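Local atomic coordinates of glucose-inhibited division protein A-related protein, probable oxidoreductase (Thermus thermophilus, PDB entry 2CUL), a protein that binds flavin-adenine dinucleotide in a Rossmann-type fold and is probably an oxidoreductase related to the glucose-inhibited division protein GidA. Residues A11-A16 with V39-F43; P51-L56 with Y213-E218. All blocks are in the same frame, centred on the assembly; numbering follows the deposited sequence.

In the fold
Both contacts touch the FAD, but at different depths in the fold. Contact 1 (11-16 with 39-43) is wholly buried, its centre about 7 Å from the centre of the chain, and joins the start of helix 13-24 to the loop after strand 29-33. Contact 2 (51-56 with 213-218), its centre about 14 Å out, is partly buried and sets the turn leading into helix 55-59 against the first turns of helix 213-230. A backbone hydrogen bond and a Met-aromatic contact mark the first, whereas packing alone crosses the second. The two centres lie about 11 Å apart, and the contacts meet where the F13 and Y213 rings stack and Y213 OH probably hydrogen-bonds to F43 N.

Contact 1 of 2, residues A11-A16 with V39-F43; sequences AGFSGA and VMMPF. With FAD (flavin-adenine dinucleotide), chain B.
The sulfur of M40 sits over one face of the F13 ring, SD being 4.4 Å from the ring centroid and 19° off its normal, a Met-aromatic contact. The M40 chain is bent at both chi2 and chi3, which brings SD to 3.4 Å from G12 O; the methyl CE continues along the ring to lie 3.9 Å from F13 CD1. The same sulfur also packs against A16 CB at 3.7 Å. The far edge of the F13 ring reaches the loop: M41 O and P42 CA approach it at CE2, near the ring plane, while CZ meets P42 CG. One hydrogen bond ties the backbones: M40 N donates to A11 O over 2.9 Å, in the carbonyl plane. Beside it both methyls of V39 lie against A11 CB. The same turn faces the diphosphate: F13 N donates to FAD O2A, and S14 N reaches FAD O1P at 2.8 Å in a nearly straight bond (170°). S14 OG gives O1P a second bond, so two donors of one residue grip a single oxygen. G12 CA comes within 3.2 Å of FAD O5B, so the backbone of the turn packs directly on the cofactor. Farther along the loop the F43 ring lies face-on against the flavin, with FAD C6 3.3 Å above its plane, over the centre. Together with G10 and G15, G12 fits the GxGxxG strand-turn-helix pattern of the Rossmann fold, whose backbone amides here receive the FAD diphosphate.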
loop_
_atom_site.group_PDB
_atom_site.type_symbol
_atom_site.label_atom_id
_atom_site.label_comp_id
_atom_site.label_asym_id
_atom_site.label_seq_id
_atom_site.Cartn_x
_atom_site.Cartn_y
_atom_site.Cartn_z
ATOM N N ALA A 11 -2.557 -2.741 2.524
ATOM C CA ALA A 11 -3.550 -2.055 3.343
ATOM C C ALA A 11 -2.896 -1.095 4.325
ATOM O O ALA A 11 -3.215 -1.096 5.519
ATOM C CB ALA A 11 -4.395 -3.078 4.096
ATOM N N GLY A 12 -1.980 -0.282 3.813
ATOM C CA GLY A 12 -1.292 0.684 4.645
ATOM C C GLY A 12 -1.927 2.055 4.520
ATOM O O GLY A 12 -3.049 2.190 4.033
ATOM N N PHE A 13 -1.206 3.087 4.940
ATOM C CA PHE A 13 -1.755 4.434 4.896
ATOM C C PHE A 13 -2.235 4.916 3.533
ATOM O O PHE A 13 -3.277 5.560 3.448
ATOM C CB PHE A 13 -0.755 5.418 5.508
ATOM C CG PHE A 13 -0.640 5.283 7.000
ATOM C CD1 PHE A 13 -1.450 6.040 7.845
ATOM C CD2 PHE A 13 0.225 4.346 7.561
ATOM C CE1 PHE A 13 -1.402 5.862 9.228
ATOM C CE2 PHE A 13 0.280 4.160 8.944
ATOM C CZ PHE A 13 -0.535 4.919 9.778
ATOM N N SER A 14 -1.509 4.598 2.464
ATOM C CA SER A 14 -1.944 5.044 1.143
ATOM C C SER A 14 -2.973 4.097 0.531
ATOM O O SER A 14 -3.984 4.538 -0.005
ATOM C CB SER A 14 -0.745 5.195 0.191
ATOM O OG SER A 14 -0.075 3.962 -0.019
ATOM N N GLY A 15 -2.714 2.796 0.621
ATOM C CA GLY A 15 -3.623 1.812 0.056
ATOM C C GLY A 15 -4.985 1.758 0.718
ATOM O O GLY A 15 -6.006 1.678 0.040
ATOM N N ALA A 16 -5.006 1.791 2.046
ATOM C CA ALA A 16 -6.274 1.752 2.772
ATOM C C ALA A 16 -7.071 3.036 2.546
ATOM O O ALA A 16 -8.300 3.002 2.453
ATOM C CB ALA A 16 -6.019 1.542 4.260
ATOM N N VAL A 39 -2.487 -4.158 9.216
ATOM C CA VAL A 39 -3.270 -3.155 8.500
ATOM C C VAL A 39 -3.139 -1.779 9.152
ATOM O O VAL A 39 -3.409 -1.621 10.336
ATOM C CB VAL A 39 -4.770 -3.541 8.470
ATOM C CG1 VAL A 39 -5.605 -2.394 7.926
ATOM C CG2 VAL A 39 -4.961 -4.778 7.619
ATOM N N MET A 40 -2.717 -0.787 8.373
ATOM C CA MET A 40 -2.579 0.575 8.887
ATOM C C MET A 40 -1.719 0.692 10.142
ATOM O O MET A 40 -1.983 1.534 11.001
ATOM C CB MET A 40 -3.966 1.155 9.173
ATOM C CG MET A 40 -4.777 1.477 7.941
ATOM S SD MET A 40 -4.186 2.972 7.143
ATOM C CE MET A 40 -4.915 4.238 8.219
ATOM N N MET A 41 -0.687 -0.138 10.245
ATOM C CA MET A 41 0.205 -0.095 11.397
ATOM C C MET A 41 1.160 1.089 11.276
ATOM O O MET A 41 1.830 1.249 10.261
ATOM C CB MET A 41 1.026 -1.386 11.482
ATOM C CG MET A 41 1.909 -1.482 12.725
ATOM S SD MET A 41 0.944 -1.573 14.250
ATOM C CE MET A 41 0.360 -3.289 14.141
ATOM N N PRO A 42 1.225 1.943 12.306
ATOM C CA PRO A 42 2.132 3.092 12.241
ATOM C C PRO A 42 3.538 2.716 12.693
ATOM O O PRO A 42 3.783 1.606 13.174
ATOM C CB PRO A 42 1.523 4.092 13.235
ATOM C CG PRO A 42 0.137 3.543 13.550
ATOM C CD PRO A 42 0.316 2.058 13.458
ATOM N N PHE A 43 4.457 3.655 12.518
ATOM C CA PHE A 43 5.817 3.507 13.005
ATOM C C PHE A 43 5.634 4.289 14.306
ATOM O O PHE A 43 5.341 3.699 15.346
ATOM C CB PHE A 43 6.803 4.192 12.061
ATOM C CG PHE A 43 7.163 3.366 10.855
ATOM C CD1 PHE A 43 8.157 2.394 10.933
ATOM C CD2 PHE A 43 6.525 3.573 9.638
ATOM C CE1 PHE A 43 8.516 1.643 9.810
ATOM C CE2 PHE A 43 6.874 2.829 8.509
ATOM C CZ PHE A 43 7.873 1.863 8.595
HETATM P PA FAD B . 2.582 1.038 4.501
HETATM O O1A FAD B . 3.859 0.489 4.984
HETATM O O2A FAD B . 1.724 1.824 5.425
HETATM O O5B FAD B . 1.682 -0.146 3.924
HETATM C C5B FAD B . 2.236 -1.083 2.998
HETATM C C4B FAD B . 1.369 -2.332 3.100
HETATM O O4B FAD B . 1.673 -3.145 1.966
HETATM C C3B FAD B . 1.642 -3.199 4.345
HETATM O O3B FAD B . 0.454 -3.536 5.027
HETATM C C2B FAD B . 2.367 -4.385 3.780
HETATM O O2B FAD B . 2.318 -5.563 4.550
HETATM C C1B FAD B . 1.728 -4.496 2.399
HETATM N N9A FAD B . 2.503 -5.247 1.414
HETATM C C8A FAD B . 3.778 -4.972 0.977
HETATM N N7A FAD B . 4.199 -5.846 0.071
HETATM C C5A FAD B . 3.143 -6.723 -0.081
HETATM C C6A FAD B . 2.973 -7.868 -0.896
HETATM N N6A FAD B . 3.894 -8.320 -1.729
HETATM N N1A FAD B . 1.764 -8.539 -0.807
HETATM C C2A FAD B . 0.787 -8.090 0.051
HETATM N N3A FAD B . 0.893 -7.001 0.857
HETATM C C4A FAD B . 2.086 -6.357 0.755
HETATM N N1 FAD B . 5.796 8.725 8.480
HETATM C C2 FAD B . 5.251 9.398 9.550
HETATM O O2 FAD B . 4.378 10.217 9.393
HETATM N N3 FAD B . 5.732 9.111 10.836
HETATM C C4 FAD B . 6.725 8.195 11.109
HETATM O O4 FAD B . 7.105 7.989 12.282
HETATM C C4X FAD B . 7.286 7.509 10.012
HETATM N N5 FAD B . 8.296 6.577 10.207
HETATM C C5X FAD B . 8.850 5.901 9.136
HETATM C C6 FAD B . 9.865 4.971 9.359
HETATM C C7 FAD B . 10.462 4.247 8.309
HETATM C C7M FAD B . 11.551 3.251 8.624
HETATM C C8 FAD B . 9.998 4.487 6.967
HETATM C C8M FAD B . 10.576 3.750 5.788
HETATM C C9 FAD B . 8.973 5.434 6.722
HETATM C C9A FAD B . 8.377 6.159 7.789
HETATM N N10 FAD B . 7.331 7.128 7.588
HETATM C C10 FAD B . 6.789 7.802 8.697
HETATM C "C1'" FAD B . 6.800 7.462 6.206
HETATM C "C2'" FAD B . 5.407 6.937 5.791
HETATM O "O2'" FAD B . 4.415 7.707 6.415
HETATM C "C3'" FAD B . 5.195 5.452 6.149
HETATM O "O3'" FAD B . 6.178 4.626 5.527
HETATM C "C4'" FAD B . 3.823 4.913 5.696
HETATM O "O4'" FAD B . 3.548 3.651 6.300
HETATM C "C5'" FAD B . 3.814 4.798 4.159
HETATM O "O5'" FAD B . 2.524 4.343 3.719
HETATM P P FAD B . 2.344 3.235 2.600
HETATM O O1P FAD B . 0.885 3.118 2.432
HETATM O O2P FAD B . 3.133 3.582 1.370
HETATM O O3P FAD B . 2.960 1.918 3.204
#

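Contact 2 of 2, residues P51-L56 with Y213-E218; sequences PPGSLL and YARMSE. With FAD (flavin-adenine dinucleotide), chain B.
P51 lays its ring across the side of helix 213-230: its CG lies 3.6 Å from S217 OG, while CD turns to A214 CB. S217 OG lies against both the proline and S54. Placed anti to the backbone N (chi1 175°), this hydroxyl comes 3.5 Å from S54 CB; its hydrogen-bond partner is E17 OE1, outside the pair. S54 faces the helix with CB, its hydroxyl meanwhile bonding back to P51 O at 2.6 Å, in the carbonyl plane and on a lone pair. The bond from S54 N to P51 O closes the type II beta turn, and S54 OG thus gives the same carbonyl a second bond; as N-cap, S54 OG also caps helix 55-59 at E57 N. Deeper in, L56 extends from the start of its own helix, CG anti to the backbone N (chi1 171°), and turns its CD2 branch to the other helix. That methyl lies 3.8 Å from Y213 O and also touches A214 CA and S217 CB. Y213 meets it through CB at 4.1 Å, then swings its ring away to the flavin, where FAD O2 lies 3.0 Å above the ring plane, toward the rim. Y213 N binds the same O2 over 2.9 Å, so backbone and ring both meet this oxygen; the phenol OH bonds to L44 O. M216 packs CG and SD against the ribityl end at FAD O5'. Helix 13-24 runs beside both segments: its E17 accepts from L55 N, L56 N and S217 OG, and its F13 packs against L56 and M216, while helix 67-79 touches L55 and L56.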
loop_
_atom_site.group_PDB
_atom_site.type_symbol
_atom_site.label_atom_id
_atom_site.label_comp_id
_atom_site.label_asym_id
_atom_site.label_seq_id
_atom_site.Cartn_x
_atom_site.Cartn_y
_atom_site.Cartn_z
ATOM N N PRO A 51 -5.709 14.794 7.055
ATOM C CA PRO A 51 -6.564 15.263 5.960
ATOM C C PRO A 51 -8.017 15.184 6.424
ATOM O O PRO A 51 -8.446 14.163 6.953
ATOM C CB PRO A 51 -6.264 14.272 4.842
ATOM C CG PRO A 51 -4.834 13.884 5.105
ATOM C CD PRO A 51 -4.835 13.693 6.608
ATOM N N PRO A 52 -8.793 16.262 6.238
ATOM C CA PRO A 52 -10.196 16.257 6.665
ATOM C C PRO A 52 -11.039 15.091 6.141
ATOM O O PRO A 52 -11.048 14.802 4.945
ATOM C CB PRO A 52 -10.706 17.608 6.169
ATOM C CG PRO A 52 -9.489 18.478 6.282
ATOM C CD PRO A 52 -8.410 17.584 5.711
ATOM N N GLY A 53 -11.738 14.424 7.058
ATOM C CA GLY A 53 -12.604 13.309 6.703
ATOM C C GLY A 53 -11.926 12.024 6.265
ATOM O O GLY A 53 -12.597 11.078 5.858
ATOM N N SER A 54 -10.603 11.980 6.360
ATOM C CA SER A 54 -9.846 10.801 5.949
ATOM C C SER A 54 -9.959 9.633 6.917
ATOM O O SER A 54 -10.352 9.797 8.070
ATOM C CB SER A 54 -8.367 11.158 5.796
ATOM O OG SER A 54 -7.822 11.593 7.034
ATOM N N LEU A 55 -9.604 8.448 6.431
ATOM C CA LEU A 55 -9.608 7.251 7.259
ATOM C C LEU A 55 -8.586 7.499 8.363
ATOM O O LEU A 55 -8.781 7.104 9.509
ATOM C CB LEU A 55 -9.184 6.032 6.434
ATOM C CG LEU A 55 -8.914 4.747 7.218
ATOM C CD1 LEU A 55 -10.205 4.236 7.844
ATOM C CD2 LEU A 55 -8.325 3.698 6.284
ATOM N N LEU A 56 -7.493 8.162 8.000
ATOM C CA LEU A 56 -6.433 8.482 8.949
ATOM C C LEU A 56 -6.988 9.304 10.115
ATOM O O LEU A 56 -6.724 9.000 11.278
ATOM C CB LEU A 56 -5.312 9.253 8.237
ATOM C CG LEU A 56 -4.211 9.873 9.103
ATOM C CD1 LEU A 56 -3.534 8.802 9.946
ATOM C CD2 LEU A 56 -3.199 10.577 8.199
ATOM N N TYR A 213 2.570 10.282 7.099
ATOM C CA TYR A 213 1.222 9.713 7.133
ATOM C C TYR A 213 0.192 10.535 6.370
ATOM O O TYR A 213 -0.547 9.998 5.551
ATOM C CB TYR A 213 0.732 9.529 8.575
ATOM C CG TYR A 213 1.595 8.642 9.448
ATOM C CD1 TYR A 213 2.086 7.419 8.985
ATOM C CD2 TYR A 213 1.902 9.022 10.755
ATOM C CE1 TYR A 213 2.866 6.598 9.808
ATOM C CE2 TYR A 213 2.672 8.216 11.581
ATOM C CZ TYR A 213 3.154 7.011 11.107
ATOM O OH TYR A 213 3.944 6.244 11.930
ATOM N N ALA A 214 0.134 11.835 6.643
ATOM C CA ALA A 214 -0.834 12.697 5.975
ATOM C C ALA A 214 -0.643 12.719 4.464
ATOM O O ALA A 214 -1.615 12.747 3.713
ATOM C CB ALA A 214 -0.748 14.117 6.538
ATOM N N ARG A 215 0.612 12.706 4.023
ATOM C CA ARG A 215 0.923 12.716 2.598
ATOM C C ARG A 215 0.440 11.412 1.970
ATOM O O ARG A 215 -0.124 11.407 0.874
ATOM C CB ARG A 215 2.431 12.866 2.397
ATOM C CG ARG A 215 2.861 12.991 0.947
ATOM C CD ARG A 215 2.607 14.389 0.409
ATOM N NE ARG A 215 3.082 14.530 -0.965
ATOM C CZ ARG A 215 3.233 15.692 -1.588
ATOM N NH1 ARG A 215 2.946 16.826 -0.962
ATOM N NH2 ARG A 215 3.671 15.722 -2.839
ATOM N N MET A 216 0.669 10.303 2.667
ATOM C CA MET A 216 0.236 8.996 2.179
ATOM C C MET A 216 -1.277 9.010 2.024
ATOM O O MET A 216 -1.818 8.543 1.021
ATOM C CB MET A 216 0.635 7.897 3.166
ATOM C CG MET A 216 2.135 7.726 3.348
ATOM S SD MET A 216 2.994 7.248 1.823
ATOM C CE MET A 216 3.739 8.826 1.363
ATOM N N SER A 217 -1.955 9.553 3.029
ATOM C CA SER A 217 -3.410 9.644 3.020
ATOM C C SER A 217 -3.907 10.544 1.889
ATOM O O SER A 217 -4.838 10.183 1.169
ATOM C CB SER A 217 -3.903 10.176 4.370
ATOM O OG SER A 217 -5.303 10.393 4.350
ATOM N N GLU A 218 -3.292 11.716 1.734
ATOM C CA GLU A 218 -3.690 12.639 0.675
ATOM C C GLU A 218 -3.486 11.992 -0.690
ATOM O O GLU A 218 -4.309 12.154 -1.594
ATOM C CB GLU A 218 -2.880 13.935 0.768
ATOM C CG GLU A 218 -3.064 14.643 2.093
ATOM C CD GLU A 218 -2.105 15.801 2.283
ATOM O OE1 GLU A 218 -0.974 15.736 1.752
ATOM O OE2 GLU A 218 -2.478 16.767 2.982
HETATM P PA FAD B . 2.582 1.038 4.501
HETATM O O1A FAD B . 3.859 0.489 4.984
HETATM O O2A FAD B . 1.724 1.824 5.425
HETATM O O5B FAD B . 1.682 -0.146 3.924
HETATM C C5B FAD B . 2.236 -1.083 2.998
HETATM C C4B FAD B . 1.369 -2.332 3.100
HETATM O O4B FAD B . 1.673 -3.145 1.966
HETATM C C3B FAD B . 1.642 -3.199 4.345
HETATM O O3B FAD B . 0.454 -3.536 5.027
HETATM C C2B FAD B . 2.367 -4.385 3.780
HETATM O O2B FAD B . 2.318 -5.563 4.550
HETATM C C1B FAD B . 1.728 -4.496 2.399
HETATM N N9A FAD B . 2.503 -5.247 1.414
HETATM C C8A FAD B . 3.778 -4.972 0.977
HETATM N N7A FAD B . 4.199 -5.846 0.071
HETATM C C5A FAD B . 3.143 -6.723 -0.081
HETATM C C6A FAD B . 2.973 -7.868 -0.896
HETATM N N6A FAD B . 3.894 -8.320 -1.729
HETATM N N1A FAD B . 1.764 -8.539 -0.807
HETATM C C2A FAD B . 0.787 -8.090 0.051
HETATM N N3A FAD B . 0.893 -7.001 0.857
HETATM C C4A FAD B . 2.086 -6.357 0.755
HETATM N N1 FAD B . 5.796 8.725 8.480
HETATM C C2 FAD B . 5.251 9.398 9.550
HETATM O O2 FAD B . 4.378 10.217 9.393
HETATM N N3 FAD B . 5.732 9.111 10.836
HETATM C C4 FAD B . 6.725 8.195 11.109
HETATM O O4 FAD B . 7.105 7.989 12.282
HETATM C C4X FAD B . 7.286 7.509 10.012
HETATM N N5 FAD B . 8.296 6.577 10.207
HETATM C C5X FAD B . 8.850 5.901 9.136
HETATM C C6 FAD B . 9.865 4.971 9.359
HETATM C C7 FAD B . 10.462 4.247 8.309
HETATM C C7M FAD B . 11.551 3.251 8.624
HETATM C C8 FAD B . 9.998 4.487 6.967
HETATM C C8M FAD B . 10.576 3.750 5.788
HETATM C C9 FAD B . 8.973 5.434 6.722
HETATM C C9A FAD B . 8.377 6.159 7.789
HETATM N N10 FAD B . 7.331 7.128 7.588
HETATM C C10 FAD B . 6.789 7.802 8.697
HETATM C "C1'" FAD B . 6.800 7.462 6.206
HETATM C "C2'" FAD B . 5.407 6.937 5.791
HETATM O "O2'" FAD B . 4.415 7.707 6.415
HETATM C "C3'" FAD B . 5.195 5.452 6.149
HETATM O "O3'" FAD B . 6.178 4.626 5.527
HETATM C "C4'" FAD B . 3.823 4.913 5.696
HETATM O "O4'" FAD B . 3.548 3.651 6.300
HETATM C "C5'" FAD B . 3.814 4.798 4.159
HETATM O "O5'" FAD B . 2.524 4.343 3.719
HETATM P P FAD B . 2.344 3.235 2.600
HETATM O O1P FAD B . 0.885 3.118 2.432
HETATM O O2P FAD B . 3.133 3.582 1.370
HETATM O O3P FAD B . 2.960 1.918 3.204
#